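PDB 6I2M: kelch repeat and BTB domain-containing protein A55 from Vaccinia virus WR, which probably acts as a substrate-specific adapter that links host target proteins to CUL3-containing E3 ubiquitin ligases, marking them for ubiquitination and proteasomal degradation. Local coordinates for residues D22-I25 with E30-N33; S47-N52 with Y60-S65; Y113-L118 with E139-N144; Y93-A98 with S105-C110. All blocks are in the same frame, centred on the assembly; numbering follows the deposited sequence.

Interaction 1: residues D22-I25 with E30-N33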
loop_
_atom_site.group_PDB
_atom_site.type_symbol
_atom_site.label_atom_id
_atom_site.label_comp_id
_atom_site.label_asym_id
_atom_site.label_seq_id
_atom_site.Cartn_x
_atom_site.Cartn_y
_atom_site.Cartn_z
ATOM N N ASP A 22 -4.826 -16.914 -0.906
ATOM C CA ASP A 22 -4.475 -18.067 -0.080
ATOM C C ASP A 22 -5.327 -18.191 1.200
ATOM O O ASP A 22 -5.010 -19.007 2.070
ATOM C CB ASP A 22 -2.961 -18.064 0.229
ATOM C CG ASP A 22 -2.433 -16.875 1.017
ATOM O OD1 ASP A 22 -2.977 -15.759 0.855
ATOM O OD2 ASP A 22 -1.459 -17.056 1.776
ATOM N N ILE A 23 -6.433 -17.420 1.292
ATOM C CA ILE A 23 -7.351 -17.449 2.436
ATOM C C ILE A 23 -8.795 -17.099 2.019
ATOM O O ILE A 23 -9.008 -16.304 1.100
ATOM C CB ILE A 23 -6.829 -16.592 3.639
ATOM C CG1 ILE A 23 -7.565 -16.919 4.960
ATOM C CG2 ILE A 23 -6.828 -15.089 3.357
ATOM C CD1 ILE A 23 -7.186 -18.239 5.586
ATOM N N SER A 24 -9.775 -17.724 2.699
ATOM C CA SER A 24 -11.206 -17.530 2.476
ATOM C C SER A 24 -11.936 -17.334 3.811
ATOM O O SER A 24 -11.710 -18.093 4.758
ATOM C CB SER A 24 -11.800 -18.716 1.719
ATOM O OG SER A 24 -11.140 -18.954 0.486
ATOM N N ILE A 25 -12.797 -16.305 3.883
ATOM C CA ILE A 25 -13.586 -15.991 5.078
ATOM C C ILE A 25 -15.037 -16.427 4.849
ATOM O O ILE A 25 -15.664 -16.005 3.876
ATOM C CB ILE A 25 -13.432 -14.501 5.509
ATOM C CG1 ILE A 25 -11.962 -14.191 5.875
ATOM C CG2 ILE A 25 -14.368 -14.152 6.680
ATOM C CD1 ILE A 25 -11.497 -12.780 5.567
ATOM N N GLU A 30 -21.931 -17.129 2.877
ATOM C CA GLU A 30 -21.159 -16.200 2.049
ATOM C C GLU A 30 -19.650 -16.445 2.168
ATOM O O GLU A 30 -19.168 -16.814 3.242
ATOM C CB GLU A 30 -21.496 -14.746 2.415
ATOM C CG GLU A 30 -22.923 -14.321 2.092
ATOM C CD GLU A 30 -23.194 -13.772 0.702
ATOM O OE1 GLU A 30 -22.351 -13.963 -0.204
ATOM O OE2 GLU A 30 -24.265 -13.149 0.521
ATOM N N ARG A 31 -18.910 -16.226 1.062
ATOM C CA ARG A 31 -17.458 -16.424 0.993
ATOM C C ARG A 31 -16.723 -15.209 0.418
ATOM O O ARG A 31 -17.136 -14.669 -0.611
ATOM C CB ARG A 31 -17.117 -17.682 0.176
ATOM C CG ARG A 31 -17.320 -18.990 0.929
ATOM C CD ARG A 31 -17.067 -20.183 0.032
ATOM N NE ARG A 31 -17.030 -21.436 0.787
ATOM C CZ ARG A 31 -15.914 -22.047 1.175
ATOM N NH1 ARG A 31 -14.728 -21.529 0.882
ATOM N NH2 ARG A 31 -15.978 -23.183 1.856
ATOM N N ILE A 32 -15.632 -14.786 1.092
ATOM C CA ILE A 32 -14.779 -13.663 0.676
ATOM C C ILE A 32 -13.336 -14.167 0.555
ATOM O O ILE A 32 -12.761 -14.623 1.545
ATOM C CB ILE A 32 -14.875 -12.419 1.617
ATOM C CG1 ILE A 32 -16.337 -12.033 1.947
ATOM C CG2 ILE A 32 -14.102 -11.224 1.028
ATOM C CD1 ILE A 32 -16.532 -11.409 3.335
ATOM N N ASN A 33 -12.761 -14.083 -0.658
ATOM C CA ASN A 33 -11.390 -14.509 -0.937
ATOM C C ASN A 33 -10.421 -13.332 -0.835
ATOM O O ASN A 33 -10.656 -12.282 -1.438
ATOM C CB ASN A 33 -11.291 -15.191 -2.305
ATOM C CG ASN A 33 -11.942 -16.551 -2.354
ATOM O OD1 ASN A 33 -11.386 -17.552 -1.887
ATOM N ND2 ASN A 33 -13.132 -16.619 -2.929
#
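The two flat groups of this contact, the amide of Asn33 and the guanidinium of Arg31, both approach Ser24. The serine hydroxyl donates a hydrogen bond to the amide, Ser24 OG to Asn33 OD1 at 2.8 Å, and it comes from above the carbonyl plane, 39° out of it, instead of along a lone pair. The serine torsion (chi1 -56°) sets OG beside its own backbone N, which turns the hydroxyl to the amide. At the guanidinium, Ser24 CB meets Arg31 NH1 obliquely at 4.1 Å, a loose van der Waals approach. The charge of Arg31 is answered elsewhere, through NH2, by a salt bridge to Glu61 on strand 61-63, beyond strand 23-27.

Beneath these side chains lies an antiparallel beta hairpin of the BTB domain, strands 23-27 and 30-34, with Ser24 and Asn33 forming a non-hydrogen-bonded pair. The adjoining Ile25 and Ile32 are a hydrogen-bonded pair: Ile25 N reaches Ile32 O at 2.9 Å and nearly straight (169°), and Ile32 N returns a bond to Ile25 O at 3.0 Å. Two CA-H...O contacts supplement the ladder, Ser24 CA to Ile32 O and Arg31 CA to Ile25 O, each at 3.4 Å. Asp22 and Ile23 both stand opposite Ala34, a classic beta bulge at the start of the first strand. Ile25 and Ile32 point to the sheet face opposite Ser24 and Asn33, where both pack on Ile76 of helix 69-79; Tyr69 also touches Ile32, and Leu39 touches Ile25.

Interaction 2: residues S47-N52 with Y60-S65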
loop_
_atom_site.group_PDB
_atom_site.type_symbol
_atom_site.label_atom_id
_atom_site.label_comp_id
_atom_site.label_asym_id
_atom_site.label_seq_id
_atom_site.Cartn_x
_atom_site.Cartn_y
_atom_site.Cartn_z
ATOM N N SER A 47 -3.073 -11.334 12.076
ATOM C CA SER A 47 -1.630 -11.339 12.345
ATOM C C SER A 47 -1.287 -12.373 13.423
ATOM O O SER A 47 -0.315 -13.115 13.278
ATOM C CB SER A 47 -1.159 -9.951 12.769
ATOM O OG SER A 47 0.253 -9.896 12.886
ATOM N N ILE A 48 -2.107 -12.437 14.485
ATOM C CA ILE A 48 -1.938 -13.398 15.575
ATOM C C ILE A 48 -2.454 -14.778 15.131
ATOM O O ILE A 48 -1.913 -15.798 15.563
ATOM C CB ILE A 48 -2.566 -12.864 16.895
ATOM C CG1 ILE A 48 -1.754 -11.661 17.423
ATOM C CG2 ILE A 48 -2.661 -13.956 17.965
ATOM C CD1 ILE A 48 -2.535 -10.653 18.188
ATOM N N LEU A 49 -3.470 -14.803 14.236
ATOM C CA LEU A 49 -4.040 -16.036 13.690
ATOM C C LEU A 49 -3.010 -16.770 12.825
ATOM O O LEU A 49 -2.751 -17.941 13.083
ATOM C CB LEU A 49 -5.345 -15.754 12.905
ATOM C CG LEU A 49 -6.111 -16.957 12.320
ATOM C CD1 LEU A 49 -6.720 -17.823 13.409
ATOM C CD2 LEU A 49 -7.207 -16.491 11.386
ATOM N N PHE A 50 -2.395 -16.074 11.843
ATOM C CA PHE A 50 -1.383 -16.645 10.947
ATOM C C PHE A 50 0.041 -16.357 11.462
ATOM O O PHE A 50 0.865 -15.788 10.740
ATOM C CB PHE A 50 -1.572 -16.146 9.493
ATOM C CG PHE A 50 -2.991 -16.079 8.968
ATOM C CD1 PHE A 50 -3.783 -17.221 8.906
ATOM C CD2 PHE A 50 -3.512 -14.888 8.476
ATOM C CE1 PHE A 50 -5.088 -17.158 8.413
ATOM C CE2 PHE A 50 -4.816 -14.827 7.980
ATOM C CZ PHE A 50 -5.596 -15.961 7.954
ATOM N N SER A 51 0.322 -16.763 12.715
ATOM C CA SER A 51 1.611 -16.553 13.381
ATOM C C SER A 51 2.448 -17.836 13.532
ATOM O O SER A 51 3.569 -17.770 14.047
ATOM C CB SER A 51 1.401 -15.888 14.739
ATOM O OG SER A 51 0.637 -16.713 15.603
ATOM N N ASN A 52 1.904 -18.992 13.073
ATOM C CA ASN A 52 2.505 -20.338 13.126
ATOM C C ASN A 52 2.747 -20.823 14.573
ATOM O O ASN A 52 3.669 -21.604 14.821
ATOM C CB ASN A 52 3.778 -20.442 12.255
ATOM C CG ASN A 52 3.597 -20.019 10.814
ATOM O OD1 ASN A 52 2.669 -20.447 10.114
ATOM N ND2 ASN A 52 4.497 -19.174 10.335
ATOM N N TYR A 60 -6.796 -22.673 5.199
ATOM C CA TYR A 60 -7.272 -21.935 4.027
ATOM C C TYR A 60 -8.644 -21.282 4.286
ATOM O O TYR A 60 -9.003 -20.329 3.593
ATOM C CB TYR A 60 -7.348 -22.885 2.814
ATOM C CG TYR A 60 -7.250 -22.204 1.464
ATOM C CD1 TYR A 60 -8.393 -21.800 0.779
ATOM C CD2 TYR A 60 -6.018 -22.022 0.841
ATOM C CE1 TYR A 60 -8.311 -21.190 -0.473
ATOM C CE2 TYR A 60 -5.923 -21.422 -0.415
ATOM C CZ TYR A 60 -7.073 -21.003 -1.067
ATOM O OH TYR A 60 -6.988 -20.406 -2.303
ATOM N N GLU A 61 -9.395 -21.784 5.290
ATOM C CA GLU A 61 -10.739 -21.306 5.626
ATOM C C GLU A 61 -10.862 -20.786 7.066
ATOM O O GLU A 61 -10.446 -21.469 8.004
ATOM C CB GLU A 61 -11.755 -22.431 5.372
ATOM C CG GLU A 61 -13.193 -21.966 5.248
ATOM C CD GLU A 61 -14.200 -23.090 5.104
ATOM O OE1 GLU A 61 -14.252 -23.710 4.018
ATOM O OE2 GLU A 61 -14.943 -23.347 6.079
ATOM N N VAL A 62 -11.460 -19.585 7.233
ATOM C CA VAL A 62 -11.703 -18.931 8.531
ATOM C C VAL A 62 -13.216 -18.692 8.676
ATOM O O VAL A 62 -13.813 -18.030 7.824
ATOM C CB VAL A 62 -10.882 -17.618 8.721
ATOM C CG1 VAL A 62 -11.160 -16.977 10.080
ATOM C CG2 VAL A 62 -9.388 -17.863 8.553
ATOM N N ASN A 63 -13.826 -19.227 9.751
ATOM C CA ASN A 63 -15.261 -19.089 10.010
ATOM C C ASN A 63 -15.571 -17.961 11.002
ATOM O O ASN A 63 -15.243 -18.063 12.187
ATOM C CB ASN A 63 -15.870 -20.427 10.460
ATOM C CG ASN A 63 -17.384 -20.471 10.504
ATOM O OD1 ASN A 63 -18.089 -19.745 9.790
ATOM N ND2 ASN A 63 -17.921 -21.347 11.341
ATOM N N LEU A 64 -16.195 -16.882 10.501
ATOM C CA LEU A 64 -16.585 -15.711 11.293
ATOM C C LEU A 64 -18.092 -15.426 11.128
ATOM O O LEU A 64 -18.492 -14.291 10.858
ATOM C CB LEU A 64 -15.731 -14.479 10.914
ATOM C CG LEU A 64 -14.233 -14.525 11.247
ATOM C CD1 LEU A 64 -13.459 -13.533 10.399
ATOM C CD2 LEU A 64 -13.975 -14.260 12.728
ATOM N N SER A 65 -18.922 -16.473 11.311
ATOM C CA SER A 65 -20.383 -16.427 11.182
ATOM C C SER A 65 -21.095 -15.586 12.251
ATOM O O SER A 65 -22.228 -15.158 12.022
ATOM C CB SER A 65 -20.960 -17.838 11.143
ATOM O OG SER A 65 -20.532 -18.530 9.982
#
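Leu49 and Val62 meet tip to tip, and this one apolar touch is the tight part of a small contact that buries 84 Å² in all. Leu49 CD2 sits 3.8 Å from Val62 CG2 and 4.2 Å from Val62 CG1, so a single methyl of the leucine faces both branches of the valine. The leucine reaches so far because its CG stands anti to the backbone N (chi1 -177°), extending the branch from the end of helix 44-49 toward the strand. Phe50 joins more loosely: its CZ is 4.3 Å from Val62 CG2, which approaches the ring obliquely.

By contrast, Glu61 lies on the exposed side of the strand, away from Leu49. The helix end is tied up separately: Ser51 OG donates to Ile48 O at 2.7 Å, from above the carbonyl plane. Leu49 also packs on an aromatic side chain of a different protein in the assembly and Val62 lies against an acidic one, consistent with the CUL3-binding role of the BTB domain, while Arg19 of the second subunit hydrogen-bonds Ser47 O.

Within the fold, the contact sets the C-terminal end of helix 44-49 against strand 61-63, whose neighbour, strand 23-27, supplies Ile23 to both Phe50 and Val62, while helix 36-42 meets Phe50 through Lys36 and Ser40.

Interaction 3: residues Y113-L118 with E139-N144; sequences YILKNL and ESASFN
Leu118 overlaps the backbone of Ala141, its CD2 methyl lying 3.5 Å from Ala141 O and 4.0 Å from Ala141 CB. The other branch, CD1, rests 3.8 Å from Ser142 OG, so the leucine fork spans two consecutive residues of helix 136-147. With CG swung anti to the backbone N (chi1 -160°), the side chain extends across to that helix. Leu115 comes from one turn earlier, and its CD2 touches Ala141 CB at 3.7 Å; the small alanine thus receives two leucine methyls. No hydrogen bond crosses the gap. The polar atoms met by Leu118 are satisfied within their own helix instead, Ala141 O by Thr145 OG1 and Ser142 OG by Ile138 O.

Away from the contact, the end of helix 104-116 is closed by Asn117. Its ND2 donates to Tyr113 O at 2.9 Å, and its backbone N bonds the same oxygen at 3.0 Å, so Tyr113 O is gripped twice. That pose also carries ND2 over the centre of the Tyr113 ring, 3.4 Å above its plane.

The packing joins the last helix of the BTB region to the BACK region that follows. Helix 120-132 lies beside both partners, its Phe126 touching Ile114 and Ser142. Lys137 and Thr145 of helix 136-147 also touch Leu115 and Leu118, respectively, while helix 91-101 meets Ile114 through Val91 and Leu95.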
loop_
_atom_site.group_PDB
_atom_site.type_symbol
_atom_site.label_atom_id
_atom_site.label_comp_id
_atom_site.label_asym_id
_atom_site.label_seq_id
_atom_site.Cartn_x
_atom_site.Cartn_y
_atom_site.Cartn_z
ATOM N N TYR A 113 -16.385 9.527 13.031
ATOM C CA TYR A 113 -17.647 9.752 12.317
ATOM C C TYR A 113 -18.817 9.827 13.307
ATOM O O TYR A 113 -19.706 10.663 13.130
ATOM C CB TYR A 113 -17.886 8.642 11.274
ATOM C CG TYR A 113 -19.082 8.875 10.373
ATOM C CD1 TYR A 113 -20.342 8.388 10.710
ATOM C CD2 TYR A 113 -18.947 9.553 9.164
ATOM C CE1 TYR A 113 -21.443 8.589 9.879
ATOM C CE2 TYR A 113 -20.042 9.759 8.324
ATOM C CZ TYR A 113 -21.289 9.276 8.687
ATOM O OH TYR A 113 -22.372 9.476 7.865
ATOM N N ILE A 114 -18.818 8.946 14.331
ATOM C CA ILE A 114 -19.843 8.874 15.377
ATOM C C ILE A 114 -19.813 10.143 16.246
ATOM O O ILE A 114 -20.866 10.735 16.477
ATOM C CB ILE A 114 -19.748 7.539 16.187
ATOM C CG1 ILE A 114 -20.174 6.335 15.307
ATOM C CG2 ILE A 114 -20.576 7.582 17.488
ATOM C CD1 ILE A 114 -19.621 4.957 15.726
ATOM N N LEU A 115 -18.608 10.575 16.680
ATOM C CA LEU A 115 -18.404 11.778 17.500
ATOM C C LEU A 115 -18.769 13.073 16.752
ATOM O O LEU A 115 -19.296 14.001 17.368
ATOM C CB LEU A 115 -16.954 11.855 18.015
ATOM C CG LEU A 115 -16.540 10.841 19.087
ATOM C CD1 LEU A 115 -15.046 10.580 19.038
ATOM C CD2 LEU A 115 -16.939 11.305 20.475
ATOM N N LYS A 116 -18.486 13.125 15.433
ATOM C CA LYS A 116 -18.767 14.266 14.554
ATOM C C LYS A 116 -20.273 14.399 14.289
ATOM O O LYS A 116 -20.815 15.500 14.400
ATOM C CB LYS A 116 -17.988 14.120 13.228
ATOM C CG LYS A 116 -18.206 15.228 12.202
ATOM C CD LYS A 116 -17.689 14.810 10.833
ATOM C CE LYS A 116 -18.092 15.772 9.743
ATOM N NZ LYS A 116 -17.644 15.304 8.405
ATOM N N ASN A 117 -20.936 13.281 13.932
ATOM C CA ASN A 117 -22.366 13.236 13.615
ATOM C C ASN A 117 -23.257 12.871 14.821
ATOM O O ASN A 117 -24.376 12.386 14.631
ATOM C CB ASN A 117 -22.617 12.302 12.420
ATOM C CG ASN A 117 -21.942 12.745 11.145
ATOM O OD1 ASN A 117 -22.437 13.612 10.418
ATOM N ND2 ASN A 117 -20.796 12.155 10.845
ATOM N N LEU A 118 -22.777 13.130 16.057
ATOM C CA LEU A 118 -23.531 12.839 17.277
ATOM C C LEU A 118 -24.629 13.887 17.517
ATOM O O LEU A 118 -24.431 14.860 18.250
ATOM C CB LEU A 118 -22.593 12.671 18.495
ATOM C CG LEU A 118 -23.142 11.916 19.717
ATOM C CD1 LEU A 118 -23.436 10.449 19.396
ATOM C CD2 LEU A 118 -22.159 11.974 20.867
ATOM N N GLU A 139 -19.545 6.232 25.176
ATOM C CA GLU A 139 -20.477 6.148 26.312
ATOM C C GLU A 139 -20.581 7.463 27.083
ATOM O O GLU A 139 -21.681 7.840 27.483
ATOM C CB GLU A 139 -20.094 5.000 27.260
ATOM C CG GLU A 139 -21.290 4.245 27.817
ATOM C CD GLU A 139 -21.757 4.619 29.213
ATOM O OE1 GLU A 139 -21.341 5.680 29.733
ATOM O OE2 GLU A 139 -22.552 3.842 29.789
ATOM N N SER A 140 -19.445 8.162 27.273
ATOM C CA SER A 140 -19.382 9.451 27.963
ATOM C C SER A 140 -19.898 10.585 27.069
ATOM O O SER A 140 -20.606 11.464 27.560
ATOM C CB SER A 140 -17.957 9.747 28.422
ATOM O OG SER A 140 -17.495 8.775 29.346
ATOM N N ALA A 141 -19.546 10.556 25.763
ATOM C CA ALA A 141 -19.939 11.557 24.766
ATOM C C ALA A 141 -21.439 11.543 24.460
ATOM O O ALA A 141 -22.043 12.611 24.343
ATOM C CB ALA A 141 -19.137 11.365 23.490
ATOM N N SER A 142 -22.035 10.337 24.331
ATOM C CA SER A 142 -23.465 10.150 24.072
ATOM C C SER A 142 -24.278 10.554 25.297
ATOM O O SER A 142 -25.380 11.076 25.146
ATOM C CB SER A 142 -23.763 8.701 23.700
ATOM O OG SER A 142 -23.063 8.312 22.530
ATOM N N PHE A 143 -23.717 10.327 26.506
ATOM C CA PHE A 143 -24.313 10.683 27.795
ATOM C C PHE A 143 -24.410 12.207 27.912
ATOM O O PHE A 143 -25.450 12.716 28.332
ATOM C CB PHE A 143 -23.476 10.097 28.945
ATOM C CG PHE A 143 -24.031 10.286 30.337
ATOM C CD1 PHE A 143 -24.977 9.409 30.852
ATOM C CD2 PHE A 143 -23.566 11.310 31.155
ATOM C CE1 PHE A 143 -25.475 9.572 32.147
ATOM C CE2 PHE A 143 -24.066 11.475 32.449
ATOM C CZ PHE A 143 -25.017 10.604 32.937
ATOM N N ASN A 144 -23.336 12.929 27.517
ATOM C CA ASN A 144 -23.274 14.393 27.536
ATOM C C ASN A 144 -24.255 15.009 26.534
ATOM O O ASN A 144 -24.874 16.030 26.839
ATOM C CB ASN A 144 -21.846 14.888 27.263
ATOM C CG ASN A 144 -20.830 14.538 28.328
ATOM O OD1 ASN A 144 -21.096 14.587 29.536
ATOM N ND2 ASN A 144 -19.628 14.188 27.896
#

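Interaction 4: residues Y93-A98 with S105-C110; sequences YILSTA and SAITEC
Leu95 and Cys110 carry the centre of this helix-helix contact: Leu95 CD1 lies 3.8 Å from Cys110 CB and equally far, 3.8 Å, from Ile107 CG1, so one methyl settles between two successive turns of the facing helix. The leucine reaches it with CG anti to the backbone N (chi1 -179°). The thiol lies beside its own backbone N, a position from which Cys110 SG meets Ile94 CG2 at 3.7 Å. One turn along from Ile94 and Leu95, two alanines meet, Ala98 CB standing 4.2 Å from Ala106 CB.

No hydrogen bond crosses between the segments; polar groups farther out fix the helices. Thr97 OG1 bonds Tyr93 O in its own helix at 3.0 Å, and Ser71 OG is hydrogen-bonded to both of these oxygens, tying this helix to helix 69-79. From that same helix, Tyr78 OH bonds Ser105 O and Glu109 OE2, and Leu75 packs on both Thr97 and Ala106. Glu109 OE2 is also hydrogen-bonded to the N-terminal amine of Met1 of the second subunit.

The segment axes approach to 9.0 Å and run at 149° to each other, N to C, while the closest backbone approaches pair Ala98 with Ile107 and Leu95 with Cys110. With a short link between helices 91-101 and 104-116, this is an antiparallel helical hairpin, the C-terminal helix pair of the BTB/POZ fold.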
loop_
_atom_site.group_PDB
_atom_site.type_symbol
_atom_site.label_atom_id
_atom_site.label_comp_id
_atom_site.label_asym_id
_atom_site.label_seq_id
_atom_site.Cartn_x
_atom_site.Cartn_y
_atom_site.Cartn_z
ATOM N N TYR A 93 -22.577 -1.127 13.353
ATOM C CA TYR A 93 -22.147 -2.511 13.146
ATOM C C TYR A 93 -20.704 -2.638 12.644
ATOM O O TYR A 93 -20.058 -3.642 12.949
ATOM C CB TYR A 93 -23.132 -3.263 12.231
ATOM C CG TYR A 93 -24.574 -3.172 12.693
ATOM C CD1 TYR A 93 -25.052 -3.986 13.717
ATOM C CD2 TYR A 93 -25.455 -2.263 12.115
ATOM C CE1 TYR A 93 -26.373 -3.897 14.154
ATOM C CE2 TYR A 93 -26.778 -2.165 12.544
ATOM C CZ TYR A 93 -27.233 -2.985 13.564
ATOM O OH TYR A 93 -28.537 -2.895 13.988
ATOM N N ILE A 94 -20.196 -1.632 11.896
ATOM C CA ILE A 94 -18.819 -1.628 11.372
ATOM C C ILE A 94 -17.807 -1.455 12.523
ATOM O O ILE A 94 -16.771 -2.122 12.520
ATOM C CB ILE A 94 -18.613 -0.621 10.192
ATOM C CG1 ILE A 94 -19.554 -0.963 9.009
ATOM C CG2 ILE A 94 -17.143 -0.597 9.712
ATOM C CD1 ILE A 94 -19.783 0.162 7.994
ATOM N N LEU A 95 -18.135 -0.610 13.524
ATOM C CA LEU A 95 -17.290 -0.371 14.698
ATOM C C LEU A 95 -17.145 -1.628 15.573
ATOM O O LEU A 95 -16.034 -1.917 16.023
ATOM C CB LEU A 95 -17.809 0.832 15.518
ATOM C CG LEU A 95 -17.021 1.228 16.781
ATOM C CD1 LEU A 95 -15.698 1.892 16.436
ATOM C CD2 LEU A 95 -17.832 2.147 17.656
ATOM N N SER A 96 -18.251 -2.373 15.793
ATOM C CA SER A 96 -18.293 -3.610 16.589
ATOM C C SER A 96 -17.375 -4.695 16.023
ATOM O O SER A 96 -16.645 -5.342 16.780
ATOM C CB SER A 96 -19.718 -4.148 16.674
ATOM O OG SER A 96 -20.562 -3.285 17.415
ATOM N N THR A 97 -17.419 -4.887 14.691
ATOM C CA THR A 97 -16.616 -5.869 13.964
ATOM C C THR A 97 -15.145 -5.434 13.928
ATOM O O THR A 97 -14.259 -6.279 14.082
ATOM C CB THR A 97 -17.207 -6.121 12.570
ATOM O OG1 THR A 97 -18.631 -6.230 12.656
ATOM C CG2 THR A 97 -16.637 -7.361 11.914
ATOM N N ALA A 98 -14.892 -4.116 13.744
ATOM C CA ALA A 98 -13.547 -3.534 13.724
ATOM C C ALA A 98 -12.882 -3.643 15.094
ATOM O O ALA A 98 -11.661 -3.775 15.163
ATOM C CB ALA A 98 -13.601 -2.079 13.284
ATOM N N SER A 105 -6.945 1.357 11.952
ATOM C CA SER A 105 -7.277 2.260 10.850
ATOM C C SER A 105 -8.787 2.473 10.699
ATOM O O SER A 105 -9.216 3.572 10.343
ATOM C CB SER A 105 -6.695 1.723 9.548
ATOM O OG SER A 105 -5.278 1.668 9.602
ATOM N N ALA A 106 -9.581 1.424 10.970
ATOM C CA ALA A 106 -11.038 1.448 10.863
ATOM C C ALA A 106 -11.742 1.842 12.160
ATOM O O ALA A 106 -12.807 2.460 12.093
ATOM C CB ALA A 106 -11.545 0.106 10.378
ATOM N N ILE A 107 -11.165 1.486 13.332
ATOM C CA ILE A 107 -11.741 1.815 14.641
ATOM C C ILE A 107 -11.721 3.340 14.874
ATOM O O ILE A 107 -12.661 3.870 15.465
ATOM C CB ILE A 107 -11.118 0.990 15.813
ATOM C CG1 ILE A 107 -12.063 0.938 17.037
ATOM C CG2 ILE A 107 -9.697 1.456 16.192
ATOM C CD1 ILE A 107 -11.816 -0.215 18.032
ATOM N N THR A 108 -10.681 4.037 14.366
ATOM C CA THR A 108 -10.541 5.492 14.486
ATOM C C THR A 108 -11.502 6.222 13.544
ATOM O O THR A 108 -12.190 7.141 13.991
ATOM C CB THR A 108 -9.077 5.943 14.331
ATOM O OG1 THR A 108 -8.532 5.404 13.126
ATOM C CG2 THR A 108 -8.210 5.558 15.526
ATOM N N GLU A 109 -11.575 5.795 12.260
ATOM C CA GLU A 109 -12.453 6.379 11.237
ATOM C C GLU A 109 -13.942 6.279 11.614
ATOM O O GLU A 109 -14.705 7.203 11.325
ATOM C CB GLU A 109 -12.185 5.750 9.856
ATOM C CG GLU A 109 -12.652 6.607 8.690
ATOM C CD GLU A 109 -12.223 6.124 7.318
ATOM O OE1 GLU A 109 -13.094 5.645 6.556
ATOM O OE2 GLU A 109 -11.017 6.235 6.998
ATOM N N CYS A 110 -14.341 5.170 12.273
ATOM C CA CYS A 110 -15.714 4.943 12.728
ATOM C C CYS A 110 -16.045 5.798 13.946
ATOM O O CYS A 110 -17.106 6.419 13.967
ATOM C CB CYS A 110 -15.972 3.462 12.992
ATOM S SG CYS A 110 -16.127 2.460 11.494
#

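The four contacts follow the chain from the BTB sheet to the BACK helices. Interactions 1 and 2, with centres 11 Å apart, share that sheet: Arg31 NH2 reaches Glu61 OE1 at 2.8 Å, so a salt bridge ties the hairpin to strand 61-63. Interaction 4 lies 20 Å from interaction 1 and 19 Å from interaction 2, centre to centre, and touches neither. It does touch interaction 3, with centres 15 Å apart, through helix 104-116, where Ile114 CD1 packs on Leu95 CD2 at 3.8 Å. Interactions 2 and 4 both touch the second subunit, and interaction 2 also meets the other protein, whereas no other chain of the assembly touches interaction 3, whose centre lies 33 Å from that of interaction 2.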